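Local atomic coordinates of copper-containing nitrite reductase (Hyphomicrobium denitrificans 1NES1, PDB entry 6TFO), a protein that probably reduces nitrite to nitric oxide with electrons from a cytochrome c, using bound copper ions for electron transfer and catalysis. Residues Ala346-Thr351 against Leu432-Pro437; Lys407-Gly412 against Asp440-Glu445; Thr184-Trp189 against Gln314-Glu319. One frame throughout, in Å; residues are numbered along the deposited sequence.

Overall arrangement
Contacts 1 and 2 sit close together, their centres about 10 Å apart, at one end of the C-terminal cupredoxin domain. They touch: Gly349 meets Leu408, and Val434 meets Gly412. Both are partly buried. Contact 1 holds the edge of a beta sheet and is mainly apolar. Contact 2 is polar, built on an arginine and an aspartate beside another subunit. Contact 3 lies on the opposite side of the chain's centre, about 37 Å from contact 1 and 42 Å from contact 2, centre to centre. It is buried and aromatic. It belongs to the preceding cupredoxin domain, with the Tyr186 side chain about 12 Å from a bound copper ion, and touches a different neighbouring subunit.

Contact 1: Ala346-Thr351 against Leu432-Pro437; sequences ANVGET and LNVDGP
Val348 and Val434 cross at about a right angle beside the edge of a cupredoxin beta sheet. Here the short strand 344-345 runs parallel to strand 430-434, and the chain beyond it turns away. Val348 CG2 lies 3.9 Å from Val434 CG1. The same CG2 methyl also comes 3.4 Å from Asp435 O. Val434 CG1 is anti to its own backbone N (chi1 -173°). This points the methyl at the other backbone, 3.6 Å from Val348 N. Ala346 sits one step back toward the sheet. Its CB touches Leu432 CD1 at 3.9 Å, with Val434 CG2 a little farther off. The small methyl thus meets both branched side chains from one side, and Leu408 also packs on it. Leu432 and Val434 rest in turn on Tyr414 of the next strand. The backbones are joined by Ala346 N, which donates to Asn433 O at 3.1 Å. Ala346 O receives a CA-H...O contact from Val434 CA at 3.4 Å. Val348 belongs to a type II beta turn from Asn347 to Glu350. Glu350 folds back to grip Asn347 at both backbone and side chain, and Arg293 pairs with Glu350 OE1. The straighter grip is Asn347 N to Glu350 OE2, 3.1 Å long, met from above the carboxylate plane.

Contact 2: Lys407-Gly412 against Asp440-Glu445; sequences KLDRGG and DAIMHE
Asp440 OD1 is gripped by two backbone N-H groups and faces Arg410 across the contact. It accepts from Ile442 N at 3.1 Å and from Met443 N at 3.3 Å. The Met443 bond is fairly straight (160°) and nearly in line with the C-O bond; Ile442 N comes from above the carboxylate plane. A salt bridge adds a third partner, with Arg410 NH1 3.1 Å from Asp440 OD1. Two N-H groups and a guanidinium on one oxygen would probably keep this carboxylate charged. The guanidinium and carboxylate planes stand 67° apart, and Asp440 OD2 lies over one guanidinium face. The arginine chain is bent at chi2 and chi3, which curls it back to the backbone of the next residue. There NE, 3.0 Å from Gly411 O, and NH2, 3.1 Å from it, bind the same oxygen side-on and fix the rotation of the group. Lys438 O takes a further bond from NH2. The Ile442 side chain runs antiparallel alongside the arginine chain, CG2 3.6 Å from Arg410 CD. Its other end, CD1, reaches Asp409 CB at 3.4 Å. Pro232 and Thr230 of a second subunit pack on Arg410 and Ile442. Met443 and His444 pair antiparallel with a strand of that subunit. The arrangement is an Asx turn, extended to an Asx motif, leading into a beta strand that carries a sheet across the subunit interface.

Contact 3: Thr184-Trp189 against Gln314-Glu319; sequences TTYTYW and QEMDYE
Tyr186 lies along the chain that leaves strand 312-313, at the edge of a cupredoxin sheet where that short strand runs parallel to strand 184-191. One backbone bond continues the pairing: Gln314 N donates to Thr185 O at 2.9 Å. From CB, CG is anti to the backbone N (chi1 -174°), which sends the ring out along residues 314 to 316. CD1 comes first, 3.6 Å from Gln314 O, which lies oblique to the ring. CE1 is next, 4.1 Å from Glu315 C, which lies at the ring edge near its plane. The tip follows: OH rests on the Met316 side chain, 3.5 Å from its CG, with CB close by. The two side chains cross at a slant. On the other edge, CD2 stands over the centre of the Tyr188 ring, 4.2 Å above its plane. Trading Tyr186 for an alanine would probably open a gap beside Gln314 and Met316 and leave that Tyr188 face without its ring-edge partner.

Trp189 meets the ring of His271, a ligand of a bound copper. Glu315 points to a third subunit, where both carboxylate oxygens accept from backbone N-H groups of Ser95 and Gly96 in that subunit's blue copper region, so the segment joins the sheet edge to a neighbouring subunit. Gln314 bends at chi2, and its amide NE2 bonds to Tyr328 OH and Lys306 O. Its aliphatic part crosses Thr184, whose buried hydroxyl has no polar partner in the model: Thr184 OG1 lies 3.7 Å from Gln314 CG.

Contact 1: Ala346-Thr351 against Leu432-Pro437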
loop_
_atom_site.group_PDB
_atom_site.type_symbol
_atom_site.label_atom_id
_atom_site.label_comp_id
_atom_site.label_asym_id
_atom_site.label_seq_id
_atom_site.Cartn_x
_atom_site.Cartn_y
_atom_site.Cartn_z
ATOM N N ALA C 346 50.424 -22.415 1.812
ATOM C CA ALA C 346 51.042 -23.756 1.707
ATOM C C ALA C 346 52.079 -23.765 0.573
ATOM O O ALA C 346 52.132 -22.785 -0.192
ATOM C CB ALA C 346 49.971 -24.802 1.515
ATOM N N ASN C 347 52.859 -24.848 0.482
ATOM C CA ASN C 347 53.959 -25.023 -0.498
ATOM C C ASN C 347 53.670 -26.209 -1.425
ATOM O O ASN C 347 53.121 -27.243 -0.944
ATOM C CB ASN C 347 55.289 -25.167 0.233
ATOM C CG ASN C 347 55.588 -23.941 1.062
ATOM O OD1 ASN C 347 55.642 -22.826 0.547
ATOM N ND2 ASN C 347 55.729 -24.141 2.356
ATOM N N VAL C 348 54.034 -26.059 -2.705
ATOM C CA VAL C 348 53.956 -27.153 -3.717
ATOM C C VAL C 348 54.604 -28.405 -3.117
ATOM O O VAL C 348 55.620 -28.262 -2.425
ATOM C CB VAL C 348 54.625 -26.740 -5.040
ATOM C CG1 VAL C 348 54.684 -27.909 -6.020
ATOM C CG2 VAL C 348 53.903 -25.552 -5.677
ATOM N N GLY C 349 54.020 -29.581 -3.351
ATOM C CA GLY C 349 54.549 -30.868 -2.869
ATOM C C GLY C 349 53.941 -31.280 -1.539
ATOM O O GLY C 349 54.014 -32.496 -1.217
ATOM N N GLU C 350 53.360 -30.338 -0.783
ATOM C CA GLU C 350 52.818 -30.657 0.565
ATOM C C GLU C 350 51.474 -31.371 0.423
ATOM O O GLU C 350 50.676 -30.990 -0.467
ATOM C CB GLU C 350 52.627 -29.406 1.408
ATOM C CG GLU C 350 53.911 -28.760 1.857
ATOM C CD GLU C 350 53.664 -27.510 2.672
ATOM O OE1 GLU C 350 54.586 -27.020 3.314
ATOM O OE2 GLU C 350 52.524 -27.036 2.671
ATOM N N THR C 351 51.245 -32.385 1.254
ATOM C CA THR C 351 49.896 -32.919 1.545
ATOM C C THR C 351 49.261 -32.003 2.593
ATOM O O THR C 351 49.911 -31.733 3.620
ATOM C CB THR C 351 49.937 -34.374 2.015
ATOM O OG1 THR C 351 50.826 -34.348 3.131
ATOM C CG2 THR C 351 50.382 -35.336 0.935
ATOM N N LEU C 432 43.456 -20.443 -0.624
ATOM C CA LEU C 432 44.674 -21.229 -0.303
ATOM C C LEU C 432 45.747 -20.805 -1.303
ATOM O O LEU C 432 45.630 -21.193 -2.507
ATOM C CB LEU C 432 44.359 -22.724 -0.409
ATOM C CG LEU C 432 45.557 -23.669 -0.351
ATOM C CD1 LEU C 432 46.422 -23.405 0.875
ATOM C CD2 LEU C 432 45.076 -25.104 -0.347
ATOM N N ASN C 433 46.706 -20.004 -0.824
ATOM C CA ASN C 433 47.776 -19.394 -1.647
ATOM C C ASN C 433 48.988 -20.336 -1.637
ATOM O O ASN C 433 49.439 -20.719 -0.531
ATOM C CB ASN C 433 48.097 -17.987 -1.150
ATOM C CG ASN C 433 46.892 -17.070 -1.223
ATOM O OD1 ASN C 433 46.262 -16.951 -2.267
ATOM N ND2 ASN C 433 46.558 -16.419 -0.122
ATOM N N VAL C 434 49.453 -20.724 -2.827
ATOM C CA VAL C 434 50.546 -21.710 -3.048
ATOM C C VAL C 434 51.413 -21.194 -4.206
ATOM O O VAL C 434 50.997 -21.372 -5.373
ATOM C CB VAL C 434 49.968 -23.101 -3.366
ATOM C CG1 VAL C 434 51.055 -24.166 -3.435
ATOM C CG2 VAL C 434 48.892 -23.521 -2.378
ATOM N N ASP C 435 52.566 -20.568 -3.927
ATOM C CA ASP C 435 53.421 -20.001 -5.014
ATOM C C ASP C 435 54.126 -21.154 -5.755
ATOM O O ASP C 435 54.481 -22.208 -5.148
ATOM C CB ASP C 435 54.342 -18.868 -4.550
ATOM C CG ASP C 435 55.423 -19.297 -3.586
ATOM O OD1 ASP C 435 55.165 -20.226 -2.799
ATOM O OD2 ASP C 435 56.509 -18.698 -3.634
ATOM N N GLY C 436 54.276 -20.960 -7.066
ATOM C CA GLY C 436 54.811 -21.930 -8.045
ATOM C C GLY C 436 54.594 -21.391 -9.453
ATOM O O GLY C 436 53.865 -20.425 -9.622
ATOM N N PRO C 437 55.206 -21.960 -10.512
ATOM C CA PRO C 437 55.103 -21.358 -11.847
ATOM C C PRO C 437 53.648 -21.349 -12.355
ATOM O O PRO C 437 52.867 -22.165 -11.876
ATOM C CB PRO C 437 56.019 -22.243 -12.712
ATOM C CG PRO C 437 56.086 -23.571 -11.968
ATOM C CD PRO C 437 55.985 -23.208 -10.496
#

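Contact 2: Lys407-Gly412 against Asp440-Glu445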
loop_
_atom_site.group_PDB
_atom_site.type_symbol
_atom_site.label_atom_id
_atom_site.label_comp_id
_atom_site.label_asym_id
_atom_site.label_seq_id
_atom_site.Cartn_x
_atom_site.Cartn_y
_atom_site.Cartn_z
ATOM N N LYS C 407 47.248 -33.564 -2.152
ATOM C CA LYS C 407 48.654 -33.155 -2.382
ATOM C C LYS C 407 48.621 -31.965 -3.319
ATOM O O LYS C 407 47.920 -32.029 -4.351
ATOM C CB LYS C 407 49.543 -34.258 -2.975
ATOM C CG LYS C 407 51.034 -34.044 -2.737
ATOM C CD LYS C 407 51.953 -34.821 -3.630
ATOM C CE LYS C 407 53.380 -34.808 -3.124
ATOM N NZ LYS C 407 54.159 -35.960 -3.635
ATOM N N LEU C 408 49.346 -30.922 -2.935
ATOM C CA LEU C 408 49.586 -29.755 -3.800
ATOM C C LEU C 408 50.638 -30.172 -4.816
ATOM O O LEU C 408 51.832 -30.050 -4.524
ATOM C CB LEU C 408 50.018 -28.583 -2.923
ATOM C CG LEU C 408 48.917 -28.062 -2.004
ATOM C CD1 LEU C 408 49.461 -26.984 -1.080
ATOM C CD2 LEU C 408 47.743 -27.555 -2.832
ATOM N N ASP C 409 50.181 -30.695 -5.943
ATOM C CA ASP C 409 51.060 -31.151 -7.046
ATOM C C ASP C 409 51.741 -29.909 -7.631
ATOM O O ASP C 409 52.891 -30.024 -8.063
ATOM C CB ASP C 409 50.293 -31.934 -8.121
ATOM C CG ASP C 409 49.199 -32.835 -7.568
ATOM O OD1 ASP C 409 48.075 -32.333 -7.323
ATOM O OD2 ASP C 409 49.487 -34.019 -7.359
ATOM N N ARG C 410 51.047 -28.768 -7.646
ATOM C CA ARG C 410 51.532 -27.555 -8.351
ATOM C C ARG C 410 50.929 -26.295 -7.718
ATOM O O ARG C 410 50.036 -26.414 -6.855
ATOM C CB ARG C 410 51.195 -27.652 -9.841
ATOM C CG ARG C 410 49.716 -27.870 -10.145
ATOM C CD ARG C 410 49.361 -27.140 -11.421
ATOM N NE ARG C 410 49.615 -25.713 -11.264
ATOM C CZ ARG C 410 49.838 -24.856 -12.258
ATOM N NH1 ARG C 410 49.855 -25.260 -13.523
ATOM N NH2 ARG C 410 50.045 -23.579 -11.971
ATOM N N GLY C 411 51.417 -25.135 -8.148
ATOM C CA GLY C 411 51.122 -23.832 -7.531
ATOM C C GLY C 411 49.795 -23.274 -8.009
ATOM O O GLY C 411 49.211 -23.830 -8.978
ATOM N N GLY C 412 49.348 -22.216 -7.332
ATOM C CA GLY C 412 48.133 -21.454 -7.668
ATOM C C GLY C 412 47.486 -20.831 -6.437
ATOM O O GLY C 412 47.910 -21.114 -5.292
ATOM N N ASP C 440 53.207 -25.450 -15.888
ATOM C CA ASP C 440 53.993 -26.707 -15.734
ATOM C C ASP C 440 53.294 -27.807 -16.553
ATOM O O ASP C 440 52.359 -27.488 -17.302
ATOM C CB ASP C 440 54.236 -27.059 -14.254
ATOM C CG ASP C 440 53.009 -27.344 -13.392
ATOM O OD1 ASP C 440 51.905 -27.608 -13.946
ATOM O OD2 ASP C 440 53.174 -27.299 -12.148
ATOM N N ALA C 441 53.749 -29.055 -16.426
ATOM C CA ALA C 441 53.258 -30.222 -17.198
ATOM C C ALA C 441 51.825 -30.599 -16.787
ATOM O O ALA C 441 51.163 -31.262 -17.613
ATOM C CB ALA C 441 54.201 -31.387 -17.013
ATOM N N ILE C 442 51.369 -30.203 -15.584
ATOM C CA ILE C 442 50.046 -30.583 -14.982
ATOM C C ILE C 442 48.949 -29.650 -15.521
ATOM O O ILE C 442 47.823 -30.158 -15.764
ATOM C CB ILE C 442 50.108 -30.590 -13.435
ATOM C CG1 ILE C 442 50.818 -31.846 -12.933
ATOM C CG2 ILE C 442 48.731 -30.439 -12.796
ATOM C CD1 ILE C 442 51.038 -31.870 -11.433
ATOM N N MET C 443 49.251 -28.356 -15.696
ATOM C CA MET C 443 48.336 -27.383 -16.355
ATOM C C MET C 443 49.145 -26.206 -16.915
ATOM O O MET C 443 49.954 -25.637 -16.152
ATOM C CB MET C 443 47.296 -26.854 -15.361
ATOM C CG MET C 443 46.224 -26.006 -16.011
ATOM S SD MET C 443 44.941 -25.592 -14.815
ATOM C CE MET C 443 44.053 -27.150 -14.730
ATOM N N HIS C 444 48.936 -25.853 -18.189
ATOM C CA HIS C 444 49.628 -24.716 -18.852
ATOM C C HIS C 444 48.781 -24.158 -19.999
ATOM O O HIS C 444 47.853 -24.851 -20.484
ATOM C CB HIS C 444 51.034 -25.114 -19.331
ATOM C CG HIS C 444 51.089 -26.110 -20.448
ATOM N ND1 HIS C 444 51.337 -27.458 -20.231
ATOM C CD2 HIS C 444 50.976 -25.955 -21.792
ATOM C CE1 HIS C 444 51.336 -28.086 -21.387
ATOM N NE2 HIS C 444 51.123 -27.187 -22.360
ATOM N N GLU C 445 49.119 -22.949 -20.439
ATOM C CA GLU C 445 48.422 -22.285 -21.565
ATOM C C GLU C 445 49.006 -22.860 -22.858
ATOM O O GLU C 445 50.128 -23.366 -22.820
ATOM C CB GLU C 445 48.514 -20.759 -21.455
ATOM C CG GLU C 445 49.915 -20.175 -21.543
ATOM C CD GLU C 445 50.006 -18.810 -20.882
ATOM O OE1 GLU C 445 50.380 -17.850 -21.568
ATOM O OE2 GLU C 445 49.683 -18.722 -19.676
#

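Contact 3: Thr184-Trp189 against Gln314-Glu319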
loop_
_atom_site.group_PDB
_atom_site.type_symbol
_atom_site.label_atom_id
_atom_site.label_comp_id
_atom_site.label_asym_id
_atom_site.label_seq_id
_atom_site.Cartn_x
_atom_site.Cartn_y
_atom_site.Cartn_z
ATOM N N THR C 184 31.322 -2.694 8.066
ATOM C CA THR C 184 30.087 -3.209 8.710
ATOM C C THR C 184 30.462 -4.080 9.905
ATOM O O THR C 184 31.437 -4.847 9.825
ATOM C CB THR C 184 29.095 -3.801 7.693
ATOM O OG1 THR C 184 28.519 -5.013 8.164
ATOM C CG2 THR C 184 29.694 -4.016 6.326
ATOM N N THR C 185 29.732 -3.885 11.002
ATOM C CA THR C 185 29.975 -4.551 12.306
ATOM C C THR C 185 28.730 -5.358 12.670
ATOM O O THR C 185 27.728 -5.270 11.945
ATOM C CB THR C 185 30.405 -3.523 13.358
ATOM O OG1 THR C 185 29.295 -2.678 13.644
ATOM C CG2 THR C 185 31.581 -2.687 12.903
ATOM N N TYR C 186 28.831 -6.160 13.729
ATOM C CA TYR C 186 27.803 -7.114 14.211
ATOM C C TYR C 186 28.223 -7.515 15.619
ATOM O O TYR C 186 29.408 -7.449 15.925
ATOM C CB TYR C 186 27.662 -8.301 13.250
ATOM C CG TYR C 186 26.549 -9.266 13.572
ATOM C CD1 TYR C 186 25.240 -9.011 13.199
ATOM C CD2 TYR C 186 26.795 -10.452 14.243
ATOM C CE1 TYR C 186 24.206 -9.888 13.508
ATOM C CE2 TYR C 186 25.776 -11.347 14.557
ATOM C CZ TYR C 186 24.468 -11.074 14.182
ATOM O OH TYR C 186 23.471 -11.968 14.482
ATOM N N THR C 187 27.276 -7.874 16.465
ATOM C CA THR C 187 27.545 -8.329 17.845
ATOM C C THR C 187 27.631 -9.849 17.781
ATOM O O THR C 187 26.585 -10.510 17.613
ATOM C CB THR C 187 26.518 -7.797 18.851
ATOM O OG1 THR C 187 26.690 -6.380 18.906
ATOM C CG2 THR C 187 26.677 -8.389 20.234
ATOM N N TYR C 188 28.864 -10.354 17.842
ATOM C CA TYR C 188 29.180 -11.793 17.888
ATOM C C TYR C 188 29.087 -12.274 19.333
ATOM O O TYR C 188 29.399 -11.493 20.284
ATOM C CB TYR C 188 30.569 -12.041 17.310
ATOM C CG TYR C 188 30.687 -11.810 15.823
ATOM C CD1 TYR C 188 30.969 -10.557 15.316
ATOM C CD2 TYR C 188 30.528 -12.852 14.920
ATOM C CE1 TYR C 188 31.123 -10.349 13.955
ATOM C CE2 TYR C 188 30.674 -12.659 13.558
ATOM C CZ TYR C 188 30.968 -11.404 13.075
ATOM O OH TYR C 188 31.065 -11.196 11.732
ATOM N N TRP C 189 28.617 -13.512 19.479
ATOM C CA TRP C 189 28.807 -14.372 20.671
ATOM C C TRP C 189 29.807 -15.478 20.308
ATOM O O TRP C 189 29.618 -16.125 19.266
ATOM C CB TRP C 189 27.470 -14.946 21.159
ATOM C CG TRP C 189 26.414 -13.922 21.422
ATOM C CD1 TRP C 189 26.597 -12.584 21.580
ATOM C CD2 TRP C 189 25.011 -14.168 21.622
ATOM N NE1 TRP C 189 25.398 -11.977 21.827
ATOM C CE2 TRP C 189 24.403 -12.918 21.850
ATOM C CE3 TRP C 189 24.204 -15.305 21.608
ATOM C CZ2 TRP C 189 23.034 -12.783 22.073
ATOM C CZ3 TRP C 189 22.851 -15.173 21.839
ATOM C CH2 TRP C 189 22.276 -13.926 22.070
ATOM N N GLN C 314 25.228 -3.850 11.683
ATOM C CA GLN C 314 24.143 -4.795 11.331
ATOM C C GLN C 314 23.555 -5.400 12.619
ATOM O O GLN C 314 24.272 -5.535 13.613
ATOM C CB GLN C 314 24.664 -5.815 10.328
ATOM C CG GLN C 314 24.885 -5.238 8.930
ATOM C CD GLN C 314 23.698 -5.470 8.020
ATOM O OE1 GLN C 314 22.552 -5.343 8.443
ATOM N NE2 GLN C 314 23.954 -5.797 6.757
ATOM N N GLU C 315 22.266 -5.725 12.598
ATOM C CA GLU C 315 21.527 -6.316 13.737
ATOM C C GLU C 315 20.816 -7.580 13.267
ATOM O O GLU C 315 20.532 -7.714 12.068
ATOM C CB GLU C 315 20.492 -5.325 14.271
ATOM C CG GLU C 315 21.104 -4.138 14.991
ATOM C CD GLU C 315 20.050 -3.248 15.627
ATOM O OE1 GLU C 315 19.467 -2.410 14.895
ATOM O OE2 GLU C 315 19.765 -3.439 16.835
ATOM N N MET C 316 20.488 -8.441 14.214
ATOM C CA MET C 316 19.932 -9.785 13.935
ATOM C C MET C 316 18.445 -9.641 13.597
ATOM O O MET C 316 17.750 -8.842 14.262
ATOM C CB MET C 316 20.138 -10.688 15.152
ATOM C CG MET C 316 19.952 -12.146 14.872
ATOM S SD MET C 316 18.751 -12.784 16.018
ATOM C CE MET C 316 17.307 -12.377 15.063
ATOM N N ASP C 317 17.985 -10.390 12.602
ATOM C CA ASP C 317 16.584 -10.364 12.130
ATOM C C ASP C 317 15.941 -11.703 12.482
ATOM O O ASP C 317 16.174 -12.678 11.750
ATOM C CB ASP C 317 16.561 -10.053 10.635
ATOM C CG ASP C 317 15.160 -9.895 10.097
ATOM O OD1 ASP C 317 14.273 -10.572 10.620
ATOM O OD2 ASP C 317 14.970 -9.086 9.165
ATOM N N TYR C 318 15.151 -11.758 13.557
ATOM C CA TYR C 318 14.577 -13.030 14.072
ATOM C C TYR C 318 13.767 -13.709 12.970
ATOM O O TYR C 318 13.906 -14.919 12.823
ATOM C CB TYR C 318 13.717 -12.872 15.333
ATOM C CG TYR C 318 13.467 -14.185 16.036
ATOM C CD1 TYR C 318 14.535 -14.884 16.574
ATOM C CD2 TYR C 318 12.202 -14.765 16.122
ATOM C CE1 TYR C 318 14.370 -16.123 17.178
ATOM C CE2 TYR C 318 12.009 -15.981 16.768
ATOM C CZ TYR C 318 13.104 -16.676 17.285
ATOM O OH TYR C 318 13.026 -17.905 17.902
ATOM N N GLU C 319 12.949 -12.979 12.216
ATOM C CA GLU C 319 12.063 -13.626 11.210
ATOM C C GLU C 319 12.925 -14.280 10.129
ATOM O O GLU C 319 12.519 -15.327 9.645
ATOM C CB GLU C 319 11.029 -12.674 10.607
ATOM C CG GLU C 319 9.611 -13.221 10.758
ATOM C CD GLU C 319 9.095 -13.314 12.201
ATOM O OE1 GLU C 319 8.300 -12.414 12.593
ATOM O OE2 GLU C 319 9.493 -14.267 12.949
#